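Long-range contacts in putative iron-regulated protein A (Parabacteroides distasonis ATCC 8503, PDB 4ECG), which is a calcium-binding, imelysin-like protein of the M75 peptidase family, a putative metalloendopeptidase whose precise activity is not established: residues A[92-96]-A[237-242]; A[229-235]-A[375-380]; A[292-296]-A[334-338]. One frame throughout, in Å; residues are numbered along the deposited sequence.

Contact 1. Residues A[92-96]-A[237-242]; sequences EAFLF and NGMAGI. With CA (calcium ion), chain F.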
ATOM      1  N   GLU A  92      -1.787   2.938  -1.251  1.00 43.89           N
ATOM      2  CA  GLU A  92      -1.251   2.297  -2.442  1.00 43.36           C
ATOM      3  C   GLU A  92      -2.038   2.594  -3.712  1.00 46.75           C
ATOM      4  O   GLU A  92      -1.564   2.229  -4.811  1.00 45.88           O
ATOM      5  CB  GLU A  92      -1.026   0.795  -2.244  1.00 48.11           C
ATOM      6  CG  GLU A  92       0.181   0.511  -1.328  1.00 61.05           C
ATOM      7  CD  GLU A  92       0.776  -0.900  -1.432  1.00 68.33           C
ATOM      8  OE1 GLU A  92       0.742  -1.513  -2.527  1.00 71.65           O
ATOM      9  OE2 GLU A  92       1.326  -1.370  -0.396  1.00 79.55           O
ATOM     10  N   ALA A  93      -3.189   3.270  -3.595  1.00 42.68           N
ATOM     11  CA  ALA A  93      -3.919   3.717  -4.807  1.00 44.27           C
ATOM     12  C   ALA A  93      -3.280   4.983  -5.372  1.00 46.91           C
ATOM     13  O   ALA A  93      -3.633   5.406  -6.472  1.00 45.94           O
ATOM     14  CB  ALA A  93      -5.409   3.949  -4.532  1.00 43.05           C
ATOM     15  N   PHE A  94      -2.339   5.569  -4.616  1.00 44.85           N
ATOM     16  CA  PHE A  94      -1.615   6.732  -5.065  1.00 46.84           C
ATOM     17  C   PHE A  94      -0.095   6.691  -4.767  1.00 49.88           C
ATOM     18  O   PHE A  94       0.463   7.510  -4.026  1.00 52.31           O
ATOM     19  CB  PHE A  94      -2.271   8.012  -4.535  1.00 47.71           C
ATOM     20  CG  PHE A  94      -2.670   7.971  -3.095  1.00 45.36           C
ATOM     21  CD1 PHE A  94      -3.886   7.462  -2.720  1.00 46.33           C
ATOM     22  CD2 PHE A  94      -1.852   8.496  -2.121  1.00 46.46           C
ATOM     23  CE1 PHE A  94      -4.290   7.491  -1.376  1.00 46.49           C
ATOM     24  CE2 PHE A  94      -2.234   8.509  -0.813  1.00 44.17           C
ATOM     25  CZ  PHE A  94      -3.461   8.012  -0.429  1.00 43.66           C
ATOM     26  N   LEU A  95       0.566   5.728  -5.399  1.00 49.56           N
ATOM     27  CA  LEU A  95       2.011   5.573  -5.289  1.00 48.18           C
ATOM     28  C   LEU A  95       2.705   6.491  -6.280  1.00 48.91           C
ATOM     29  O   LEU A  95       3.946   6.607  -6.264  1.00 52.44           O
ATOM     30  CB  LEU A  95       2.428   4.132  -5.569  1.00 46.89           C
ATOM     31  CG  LEU A  95       2.174   3.180  -4.417  1.00 51.16           C
ATOM     32  CD1 LEU A  95       2.257   1.771  -4.988  1.00 51.09           C
ATOM     33  CD2 LEU A  95       3.183   3.463  -3.287  1.00 46.15           C
ATOM     34  N   PHE A  96       1.932   7.139  -7.144  1.00 46.16           N
ATOM     35  CA  PHE A  96       2.515   8.174  -8.012  1.00 47.76           C
ATOM     36  C   PHE A  96       3.026   9.316  -7.182  1.00 46.78           C
ATOM     37  O   PHE A  96       2.647   9.452  -6.038  1.00 48.67           O
ATOM     38  CB  PHE A  96       1.556   8.678  -9.078  1.00 45.04           C
ATOM     39  CG  PHE A  96       0.226   9.080  -8.574  1.00 45.51           C
ATOM     40  CD1 PHE A  96       0.012  10.338  -8.080  1.00 46.96           C
ATOM     41  CD2 PHE A  96      -0.852   8.190  -8.625  1.00 49.79           C
ATOM     42  CE1 PHE A  96      -1.261  10.739  -7.667  1.00 48.64           C
ATOM     43  CE2 PHE A  96      -2.119   8.561  -8.180  1.00 49.81           C
ATOM     44  CZ  PHE A  96      -2.330   9.847  -7.713  1.00 50.72           C
ATOM     45  N   ASN A 237       0.751   3.034 -11.181  1.00 47.43           N
ATOM     46  CA  ASN A 237       0.863   3.367  -9.760  1.00 47.07           C
ATOM     47  C   ASN A 237      -0.345   4.136  -9.163  1.00 48.48           C
ATOM     48  O   ASN A 237      -0.269   4.706  -8.049  1.00 49.72           O
ATOM     49  CB  ASN A 237       2.146   4.158  -9.598  1.00 47.48           C
ATOM     50  CG  ASN A 237       2.171   5.400 -10.455  1.00 46.47           C
ATOM     51  OD1 ASN A 237       1.125   5.971 -10.771  1.00 43.35           O
ATOM     52  ND2 ASN A 237       3.358   5.807 -10.854  1.00 45.12           N
ATOM     53  N   GLY A 238      -1.481   4.092  -9.866  1.00 47.44           N
ATOM     54  CA  GLY A 238      -2.728   4.642  -9.357  1.00 46.06           C
ATOM     55  C   GLY A 238      -3.784   3.608  -9.003  1.00 45.88           C
ATOM     56  O   GLY A 238      -3.467   2.472  -8.669  1.00 44.89           O
HETATM   57  N   MSE A 239      -5.052   3.999  -9.092  1.00 44.39           N
HETATM   58  CA  MSE A 239      -6.127   3.128  -8.611  1.00 47.04           C
HETATM   59  C   MSE A 239      -6.145   1.758  -9.324  1.00 47.15           C
HETATM   60  O   MSE A 239      -6.163   0.735  -8.653  1.00 46.22           O
HETATM   61  CB  MSE A 239      -7.481   3.836  -8.682  1.00 45.91           C
HETATM   62  CG  MSE A 239      -7.572   5.010  -7.680  1.00 44.53           C
HETATM   63 SE   MSE A 239      -8.787   6.403  -8.282  0.75 42.70          SE
HETATM   64  CE  MSE A 239     -10.361   5.594  -7.532  1.00 41.25           C
ATOM     65  N   ALA A 240      -6.054   1.743 -10.656  1.00 49.79           N
ATOM     66  CA  ALA A 240      -6.086   0.472 -11.391  1.00 46.04           C
ATOM     67  C   ALA A 240      -4.824  -0.340 -11.163  1.00 46.13           C
ATOM     68  O   ALA A 240      -4.835  -1.551 -11.247  1.00 47.11           O
ATOM     69  CB  ALA A 240      -6.354   0.688 -12.873  1.00 39.89           C
ATOM     70  N   GLY A 241      -3.732   0.312 -10.816  1.00 48.75           N
ATOM     71  CA  GLY A 241      -2.488  -0.421 -10.531  1.00 46.46           C
ATOM     72  C   GLY A 241      -2.676  -1.320  -9.343  1.00 43.51           C
ATOM     73  O   GLY A 241      -2.296  -2.520  -9.379  1.00 40.26           O
ATOM     74  N   ILE A 242      -3.242  -0.742  -8.274  1.00 44.41           N
ATOM     75  CA  ILE A 242      -3.372  -1.489  -7.007  1.00 44.23           C
ATOM     76  C   ILE A 242      -4.467  -2.571  -7.056  1.00 45.80           C
ATOM     77  O   ILE A 242      -4.213  -3.703  -6.574  1.00 47.60           O
ATOM     78  CB  ILE A 242      -3.505  -0.579  -5.780  1.00 44.94           C
ATOM     79  CG1 ILE A 242      -3.305  -1.408  -4.499  1.00 47.39           C
ATOM     80  CG2 ILE A 242      -4.850   0.125  -5.744  1.00 46.45           C
ATOM     81  CD1 ILE A 242      -1.951  -2.099  -4.355  1.00 41.13           C
TER
HETATM   82 CA    CA F 504       3.058  -3.457   0.050  1.00 93.49          CA
HETATM   83  O   HOH W   1      -1.106   1.787  -7.382  1.00 43.70           O

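Contact 2. Residues A[229-235]-A[375-380]; sequences IELMLNG and VKSKFT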
ATOM      1  N   ILE A 229      -6.460  13.812 -13.216  1.00 57.05           N
ATOM      2  CA  ILE A 229      -7.454  12.745 -13.048  1.00 55.95           C
ATOM      3  C   ILE A 229      -6.958  11.402 -13.589  1.00 54.06           C
ATOM      4  O   ILE A 229      -7.176  10.389 -12.965  1.00 52.82           O
ATOM      5  CB  ILE A 229      -8.809  13.081 -13.774  1.00 59.61           C
ATOM      6  CG1 ILE A 229      -9.566  14.256 -13.126  1.00 61.41           C
ATOM      7  CG2 ILE A 229      -9.749  11.892 -13.761  1.00 56.46           C
ATOM      8  CD1 ILE A 229     -10.174  13.871 -11.809  1.00 63.73           C
ATOM      9  N   GLU A 230      -6.368  11.384 -14.783  1.00 56.37           N
ATOM     10  CA  GLU A 230      -5.804  10.125 -15.390  1.00 56.82           C
ATOM     11  C   GLU A 230      -4.751   9.536 -14.446  1.00 54.22           C
ATOM     12  O   GLU A 230      -4.694   8.330 -14.268  1.00 56.00           O
ATOM     13  CB  GLU A 230      -5.193  10.372 -16.798  1.00 59.99           C
ATOM     14  CG  GLU A 230      -4.677   9.120 -17.556  1.00 67.20           C
ATOM     15  CD  GLU A 230      -3.968   9.436 -18.897  1.00 70.28           C
ATOM     16  OE1 GLU A 230      -3.611  10.623 -19.139  1.00 72.87           O
ATOM     17  OE2 GLU A 230      -3.791   8.506 -19.732  1.00 66.51           O
ATOM     18  N   LEU A 231      -3.970  10.399 -13.796  1.00 52.41           N
ATOM     19  CA  LEU A 231      -2.943   9.954 -12.844  1.00 50.14           C
ATOM     20  C   LEU A 231      -3.568   9.205 -11.671  1.00 50.39           C
ATOM     21  O   LEU A 231      -3.057   8.153 -11.239  1.00 49.02           O
ATOM     22  CB  LEU A 231      -2.137  11.159 -12.339  1.00 52.32           C
ATOM     23  CG  LEU A 231      -0.769  10.949 -11.724  1.00 52.09           C
ATOM     24  CD1 LEU A 231       0.138  10.196 -12.687  1.00 52.53           C
ATOM     25  CD2 LEU A 231      -0.209  12.294 -11.345  1.00 50.89           C
HETATM   26  N   MSE A 232      -4.682   9.730 -11.158  1.00 46.45           N
HETATM   27  CA  MSE A 232      -5.344   9.120  -9.991  1.00 45.76           C
HETATM   28  C   MSE A 232      -5.771   7.714 -10.358  1.00 48.58           C
HETATM   29  O   MSE A 232      -5.677   6.829  -9.531  1.00 49.27           O
HETATM   30  CB  MSE A 232      -6.602   9.895  -9.543  1.00 46.61           C
HETATM   31  CG  MSE A 232      -6.375  11.308  -8.922  1.00 47.89           C
HETATM   32 SE   MSE A 232      -8.001  12.321  -8.709  0.75 46.19          SE
HETATM   33  CE  MSE A 232      -8.878  11.197  -7.418  1.00 43.62           C
ATOM     34  N   LEU A 233      -6.254   7.530 -11.599  1.00 50.09           N
ATOM     35  CA  LEU A 233      -6.890   6.264 -12.029  1.00 49.91           C
ATOM     36  C   LEU A 233      -5.898   5.258 -12.601  1.00 48.90           C
ATOM     37  O   LEU A 233      -6.245   4.106 -12.808  1.00 52.28           O
ATOM     38  CB  LEU A 233      -7.972   6.535 -13.072  1.00 49.90           C
ATOM     39  CG  LEU A 233      -9.269   7.092 -12.475  1.00 49.67           C
ATOM     40  CD1 LEU A 233     -10.010   7.955 -13.486  1.00 47.20           C
ATOM     41  CD2 LEU A 233     -10.156   5.960 -11.978  1.00 47.55           C
ATOM     42  N   ASN A 234      -4.652   5.679 -12.804  1.00 50.02           N
ATOM     43  CA  ASN A 234      -3.727   4.961 -13.679  1.00 49.30           C
ATOM     44  C   ASN A 234      -3.304   3.587 -13.189  1.00 49.12           C
ATOM     45  O   ASN A 234      -3.301   3.322 -11.984  1.00 47.29           O
ATOM     46  CB  ASN A 234      -2.465   5.817 -14.017  1.00 49.24           C
ATOM     47  CG  ASN A 234      -1.322   5.625 -13.035  1.00 48.90           C
ATOM     48  OD1 ASN A 234      -0.476   4.714 -13.189  1.00 48.46           O
ATOM     49  ND2 ASN A 234      -1.258   6.511 -12.034  1.00 45.51           N
ATOM     50  N   GLY A 235      -2.838   2.780 -14.157  1.00 47.04           N
ATOM     51  CA  GLY A 235      -2.550   1.365 -13.988  1.00 44.59           C
ATOM     52  C   GLY A 235      -1.130   1.015 -13.609  1.00 45.10           C
ATOM     53  O   GLY A 235      -0.835  -0.179 -13.336  1.00 45.15           O
ATOM     54  N   VAL A 375     -13.860   3.992 -16.295  1.00 56.38           N
ATOM     55  CA  VAL A 375     -13.905   5.321 -15.703  1.00 54.40           C
ATOM     56  C   VAL A 375     -12.778   6.196 -16.274  1.00 56.40           C
ATOM     57  O   VAL A 375     -13.008   7.325 -16.601  1.00 60.70           O
ATOM     58  CB  VAL A 375     -13.828   5.340 -14.160  1.00 50.31           C
ATOM     59  CG1 VAL A 375     -13.836   6.789 -13.695  1.00 51.58           C
ATOM     60  CG2 VAL A 375     -15.009   4.616 -13.503  1.00 48.55           C
ATOM     61  N   LYS A 376     -11.574   5.665 -16.429  1.00 56.39           N
ATOM     62  CA  LYS A 376     -10.435   6.472 -16.895  1.00 59.12           C
ATOM     63  C   LYS A 376     -10.644   6.934 -18.328  1.00 59.77           C
ATOM     64  O   LYS A 376     -10.169   8.005 -18.727  1.00 59.45           O
ATOM     65  CB  LYS A 376      -9.152   5.656 -16.813  1.00 57.29           C
ATOM     66  CG  LYS A 376      -7.858   6.410 -17.012  1.00 56.97           C
ATOM     67  CD  LYS A 376      -6.654   5.496 -16.761  1.00 56.75           C
ATOM     68  CE  LYS A 376      -6.311   4.682 -18.005  1.00 59.74           C
ATOM     69  NZ  LYS A 376      -5.471   3.464 -17.721  1.00 56.39           N
ATOM     70  N   SER A 377     -11.325   6.088 -19.088  1.00 60.80           N
ATOM     71  CA  SER A 377     -11.579   6.337 -20.499  1.00 61.70           C
ATOM     72  C   SER A 377     -12.488   7.550 -20.698  1.00 65.03           C
ATOM     73  O   SER A 377     -12.365   8.237 -21.716  1.00 74.13           O
ATOM     74  CB  SER A 377     -12.111   5.082 -21.221  1.00 57.03           C
ATOM     75  OG  SER A 377     -13.494   4.994 -21.095  1.00 60.20           O
ATOM     76  N   LYS A 378     -13.321   7.876 -19.705  1.00 70.52           N
ATOM     77  CA  LYS A 378     -14.124   9.116 -19.770  1.00 69.01           C
ATOM     78  C   LYS A 378     -13.320  10.407 -19.531  1.00 72.77           C
ATOM     79  O   LYS A 378     -13.918  11.430 -19.272  1.00 79.59           O
ATOM     80  CB  LYS A 378     -15.323   9.095 -18.815  1.00 67.82           C
ATOM     81  CG  LYS A 378     -16.186   7.822 -18.801  1.00 68.60           C
ATOM     82  CD  LYS A 378     -16.806   7.419 -20.144  1.00 68.79           C
ATOM     83  CE  LYS A 378     -17.562   6.104 -19.986  1.00 66.78           C
ATOM     84  NZ  LYS A 378     -18.462   5.844 -21.126  1.00 66.96           N
ATOM     85  N   PHE A 379     -11.990  10.375 -19.641  1.00 73.08           N
ATOM     86  CA  PHE A 379     -11.119  11.553 -19.427  1.00 73.74           C
ATOM     87  C   PHE A 379      -9.842  11.459 -20.297  1.00 78.10           C
ATOM     88  O   PHE A 379      -8.797  11.966 -19.908  1.00 77.65           O
ATOM     89  CB  PHE A 379     -10.670  11.692 -17.926  1.00 74.66           C
ATOM     90  CG  PHE A 379     -11.809  11.712 -16.889  1.00 76.19           C
ATOM     91  CD1 PHE A 379     -12.389  12.906 -16.472  1.00 78.61           C
ATOM     92  CD2 PHE A 379     -12.265  10.532 -16.279  1.00 78.42           C
ATOM     93  CE1 PHE A 379     -13.419  12.906 -15.513  1.00 80.41           C
ATOM     94  CE2 PHE A 379     -13.296  10.530 -15.317  1.00 73.97           C
ATOM     95  CZ  PHE A 379     -13.875  11.713 -14.938  1.00 74.49           C
ATOM     96  N   THR A 380      -9.909  10.810 -21.461  1.00 87.63           N
ATOM     97  CA  THR A 380      -8.749  10.700 -22.360  1.00 90.43           C
ATOM     98  C   THR A 380      -9.191  10.506 -23.828  1.00 90.01           C
ATOM     99  O   THR A 380      -8.357  10.239 -24.704  1.00 90.19           O
ATOM    100  CB  THR A 380      -7.799   9.558 -21.895  1.00 94.07           C
ATOM    101  OG1 THR A 380      -8.534   8.346 -21.687  1.00 97.44           O
ATOM    102  CG2 THR A 380      -7.120   9.901 -20.571  1.00 93.24           C
TER
HETATM  103  O   HOH W   2      -2.649   3.351 -17.010  1.00 44.72           O

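Contact 3. Residues A[292-296]-A[334-338]; sequences IVSIK and IDKTI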
ATOM      1  N   ILE A 292      -7.537  -1.944  -1.056  1.00 45.32           N
ATOM      2  CA  ILE A 292      -8.765  -1.638  -1.786  1.00 44.40           C
ATOM      3  C   ILE A 292      -9.469  -0.474  -1.089  1.00 43.53           C
ATOM      4  O   ILE A 292     -10.065   0.330  -1.743  1.00 46.61           O
ATOM      5  CB  ILE A 292      -9.648  -2.871  -1.921  1.00 42.84           C
ATOM      6  CG1 ILE A 292      -8.849  -4.007  -2.569  1.00 43.79           C
ATOM      7  CG2 ILE A 292     -10.909  -2.534  -2.692  1.00 45.01           C
ATOM      8  CD1 ILE A 292      -8.223  -3.714  -3.947  1.00 39.17           C
ATOM      9  N   VAL A 293      -9.321  -0.318   0.224  1.00 46.25           N
ATOM     10  CA  VAL A 293      -9.868   0.876   0.921  1.00 44.67           C
ATOM     11  C   VAL A 293      -9.212   2.127   0.313  1.00 44.83           C
ATOM     12  O   VAL A 293      -9.846   3.131   0.132  1.00 47.84           O
ATOM     13  CB  VAL A 293      -9.792   0.803   2.489  1.00 44.00           C
ATOM     14  CG1 VAL A 293     -10.267   2.084   3.161  1.00 44.81           C
ATOM     15  CG2 VAL A 293     -10.697  -0.265   3.017  1.00 42.69           C
ATOM     16  N   SER A 294      -7.951   2.052  -0.048  1.00 42.06           N
ATOM     17  CA  SER A 294      -7.293   3.156  -0.724  1.00 44.39           C
ATOM     18  C   SER A 294      -8.039   3.578  -1.988  1.00 49.04           C
ATOM     19  O   SER A 294      -8.198   4.784  -2.226  1.00 50.26           O
ATOM     20  CB  SER A 294      -5.847   2.775  -1.093  1.00 43.13           C
ATOM     21  OG  SER A 294      -5.119   3.896  -1.515  1.00 43.89           O
ATOM     22  N   ILE A 295      -8.513   2.603  -2.776  1.00 47.82           N
ATOM     23  CA  ILE A 295      -9.295   2.930  -3.991  1.00 50.57           C
ATOM     24  C   ILE A 295     -10.613   3.646  -3.629  1.00 49.41           C
ATOM     25  O   ILE A 295     -11.037   4.616  -4.266  1.00 54.40           O
ATOM     26  CB  ILE A 295      -9.634   1.661  -4.818  1.00 48.95           C
ATOM     27  CG1 ILE A 295      -8.371   0.967  -5.336  1.00 48.33           C
ATOM     28  CG2 ILE A 295     -10.545   2.012  -5.961  1.00 48.05           C
ATOM     29  CD1 ILE A 295      -8.626  -0.355  -6.030  1.00 47.58           C
ATOM     30  N   LYS A 296     -11.243   3.115  -2.598  1.00 47.91           N
ATOM     31  CA  LYS A 296     -12.545   3.516  -2.138  1.00 47.79           C
ATOM     32  C   LYS A 296     -12.508   4.939  -1.653  1.00 49.68           C
ATOM     33  O   LYS A 296     -13.348   5.741  -2.016  1.00 54.37           O
ATOM     34  CB  LYS A 296     -13.032   2.573  -1.031  1.00 43.44           C
ATOM     35  CG  LYS A 296     -14.486   2.765  -0.648  1.00 46.31           C
ATOM     36  CD  LYS A 296     -14.969   1.716   0.351  1.00 45.11           C
ATOM     37  CE  LYS A 296     -16.402   1.937   0.768  1.00 48.44           C
ATOM     38  NZ  LYS A 296     -16.802   1.031   1.878  1.00 49.10           N
ATOM     39  N   ILE A 334     -16.457  -2.078  -5.647  1.00 49.07           N
ATOM     40  CA  ILE A 334     -15.480  -1.750  -4.566  1.00 49.64           C
ATOM     41  C   ILE A 334     -15.854  -2.604  -3.332  1.00 50.40           C
ATOM     42  O   ILE A 334     -15.038  -3.349  -2.770  1.00 46.17           O
ATOM     43  CB  ILE A 334     -15.433  -0.219  -4.234  1.00 49.25           C
ATOM     44  CG1 ILE A 334     -14.782   0.553  -5.406  1.00 51.71           C
ATOM     45  CG2 ILE A 334     -14.682   0.043  -2.936  1.00 48.01           C
ATOM     46  CD1 ILE A 334     -15.169   2.023  -5.534  1.00 50.33           C
ATOM     47  N   ASP A 335     -17.123  -2.520  -2.959  1.00 51.01           N
ATOM     48  CA  ASP A 335     -17.631  -3.297  -1.823  1.00 53.33           C
ATOM     49  C   ASP A 335     -17.576  -4.828  -2.031  1.00 52.25           C
ATOM     50  O   ASP A 335     -17.271  -5.550  -1.110  1.00 51.93           O
ATOM     51  CB  ASP A 335     -19.038  -2.825  -1.465  1.00 54.83           C
ATOM     52  CG  ASP A 335     -19.038  -1.520  -0.608  1.00 60.39           C
ATOM     53  OD1 ASP A 335     -17.967  -0.968  -0.258  1.00 59.94           O
ATOM     54  OD2 ASP A 335     -20.140  -1.038  -0.279  1.00 76.38           O
ATOM     55  N   LYS A 336     -17.818  -5.317  -3.244  1.00 52.74           N
ATOM     56  CA  LYS A 336     -17.714  -6.763  -3.534  1.00 55.21           C
ATOM     57  C   LYS A 336     -16.253  -7.253  -3.381  1.00 54.00           C
ATOM     58  O   LYS A 336     -15.988  -8.358  -2.943  1.00 55.97           O
ATOM     59  CB  LYS A 336     -18.197  -6.985  -4.957  1.00 62.35           C
ATOM     60  CG  LYS A 336     -18.846  -8.315  -5.281  1.00 71.53           C
ATOM     61  CD  LYS A 336     -19.513  -8.216  -6.666  1.00 76.77           C
ATOM     62  CE  LYS A 336     -19.291  -9.465  -7.517  1.00 81.73           C
ATOM     63  NZ  LYS A 336     -19.795  -9.323  -8.913  1.00 75.34           N
ATOM     64  N   THR A 337     -15.302  -6.390  -3.694  1.00 49.41           N
ATOM     65  CA  THR A 337     -13.897  -6.778  -3.709  1.00 51.58           C
ATOM     66  C   THR A 337     -13.389  -6.848  -2.283  1.00 48.51           C
ATOM     67  O   THR A 337     -12.713  -7.799  -1.941  1.00 50.81           O
ATOM     68  CB  THR A 337     -13.043  -5.818  -4.587  1.00 50.00           C
ATOM     69  OG1 THR A 337     -13.647  -5.725  -5.894  1.00 48.69           O
ATOM     70  CG2 THR A 337     -11.568  -6.287  -4.678  1.00 41.00           C
ATOM     71  N   ILE A 338     -13.743  -5.851  -1.464  1.00 47.99           N
ATOM     72  CA  ILE A 338     -13.432  -5.816  -0.031  1.00 44.98           C
ATOM     73  C   ILE A 338     -14.106  -6.983   0.678  1.00 46.30           C
ATOM     74  O   ILE A 338     -13.503  -7.660   1.489  1.00 46.14           O
ATOM     75  CB  ILE A 338     -13.893  -4.480   0.621  1.00 44.83           C
ATOM     76  CG1 ILE A 338     -13.082  -3.308   0.097  1.00 43.74           C
ATOM     77  CG2 ILE A 338     -13.776  -4.491   2.146  1.00 44.33           C
ATOM     78  CD1 ILE A 338     -13.743  -1.922   0.321  1.00 43.15           C
TER

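Contact 1. Residues A[92-96]-A[237-242]
The carbonyl oxygen of Asn237 takes two backbone N-H groups of the 92-96 loop. The firmer bond is from Leu95 N, 3.0 Å from Asn237 O and lying nearly on the line of the C=O bond (166°); Phe96 N to the same Asn237 O is a weak one at 3.4 Å. A bridging water carries the union one step on, donating to Glu92 O at 2.6 Å and to Gly238 O at 2.8 Å, and Gly238 CA directs a CA-H...O contact of 3.1 Å at Ala93 O. Gly238 is the N-cap of helix 239-259, so the loop docks on the very start of that helix. The amide of Asn237 crosses the base of Phe96, with OD1 3.2 Å from Phe96 CB; this OD1 accepts its hydrogen bond from Asn234 ND2, while Phe96 CB merely packs against it. On the helix proper, the Ala93 methyl fits against Met239 CG and Ile242 CG2. Ile242 sets CG1 anti to its backbone N (chi1 -167°), which lays CD1 across the Glu92 chain, 3.3 Å from Glu92 OE1. The other carboxylate oxygen, Glu92 OE2, binds calcium at 2.8 Å, and Asp109 is the second protein ligand, so the apolar branch of Ile242 packs beside a metal ligand. A long, weak ion pair links Glu92 OE1 to Lys250. Helix 284-300 touches both segments, through Asn291, Ser294, Ile295 and Ala298, while Phe94 and Phe96 reach helix 29-68, where Phe39 meets both rings.

Contact 2. Residues A[229-235]-A[375-380]
Ile229 CG2 sits over the centre of the Phe379 ring, 3.8 Å from its centroid and only 12° off the ring normal, a CH-pi contact that forms the tight part of this meeting. Ile229 places CG2 anti to the backbone N, which directs this methyl at the ring face. One turn on, Leu233 fits in beside it: CD1 comes within 3.7 Å of Lys376 CA and 4.0 Å of Val375 CG1, Leu233 lying roughly perpendicular to Val375, and the same methyl approaches the Phe379 ring obliquely. With an alanine in place of Phe379, the Ile229 methyl would probably lose the aromatic face it rests on, and a gap would open between helix 225-233 and the C-terminal tail. In the mainly helical imelysin-like fold, this is where the last turn of helix 225-233 meets the C-terminal end of helix 355-377 and the tail after it; helix 29-68 backs the tight side, Val35 and Val36 on Ile229 and Met32 on Phe379. No direct hydrogen bond joins the segments anywhere, and the other side is looser. There the aliphatic part of Lys376 runs past Leu233 CB, 3.9 Å from Lys376 CG, then bends at chi3 (84°). Its ammonium is joined to Gly235 through a water, which accepts from Lys376 NZ at 2.9 Å and from Gly235 N at 2.9 Å. Glu230 and Lys376 have opposite charges, yet Glu230 OE2 and Lys376 NZ stay 5.7 Å apart, too far for a salt bridge. Toward solvent the carboxylate carbon of Glu230 merely rests on the Thr380 methyl, CD to CG2 3.6 Å.

Contact 3. Residues A[292-296]-A[334-338]
Helix segments 292-296 and 334-338 run antiparallel, their axes 10.0 Å apart and 165° between directions, so that Ile292 faces Ile338 and Lys296 faces Ile334. At the first of these levels the two isoleucines lie side by side, pointing opposite ways, Ile292 CG2 coming 3.6 Å from Ile338 CG1. Thr337 adds its methyl, CG2, against Ile292 CG1 at 4.1 Å, while its hydroxyl OG1 is bonded to Gln333 O within its own helix. Val293 makes only a marginal touch on Ile338 CD1. Both segments belong to long helices of the mainly helical imelysin-like fold, 284-300 and 324-343, which lie next to each other although helix 315-322 comes between them in the chain. The inner side of the pair is filled from other helices: Leu368 of helix 355-377 touches Ile295, Ile334 and Thr337, and Val246 of helix 239-259 packs on Ile292. Toward the outer side lies Lys296, fully extended from a chi1 of -170°. Its methylenes pass obliquely over the Ile334 methyl, with CG 3.6 Å from Ile334 CG2, and CD meets Ile338 CD1 at 3.8 Å. The ammonium beyond them forms a salt bridge, Lys296 NZ to Asp335 OD1, at 3.1 Å, approaching on the syn lone pair, the side of the other carboxylate oxygen. Although the Asp335 CB leaves its helix away from the partner, CG turns back beside the backbone N (chi1 -80°) and brings OD1 within reach of the lysine. Lys296 also touches Asp306 in a nearby loop.

Contact 1 joins the other two. Its centre lies 11 Å from that of contact 2 and 13 Å from that of contact 3, whereas contacts 2 and 3 come no nearer than about 7 Å between nearest atoms. Toward contact 2 the chain turns between helices 225-233 and 239-259, with probable hydrogen bonds Met239 N to Met232 O (2.9 Å) and Ala240 N to Leu233 O (3.2 Å). Toward contact 3, Ala93 N probably bonds Ser294 OG at 2.9 Å, and Ile242 CG2 packs 3.6 Å from Ile295 CG1. Calcium is bound within contact 1; the Ile292 side chain of contact 3 is about 12 Å from a calcium ion, and that of Glu230 in contact 2 about 7 Å from one.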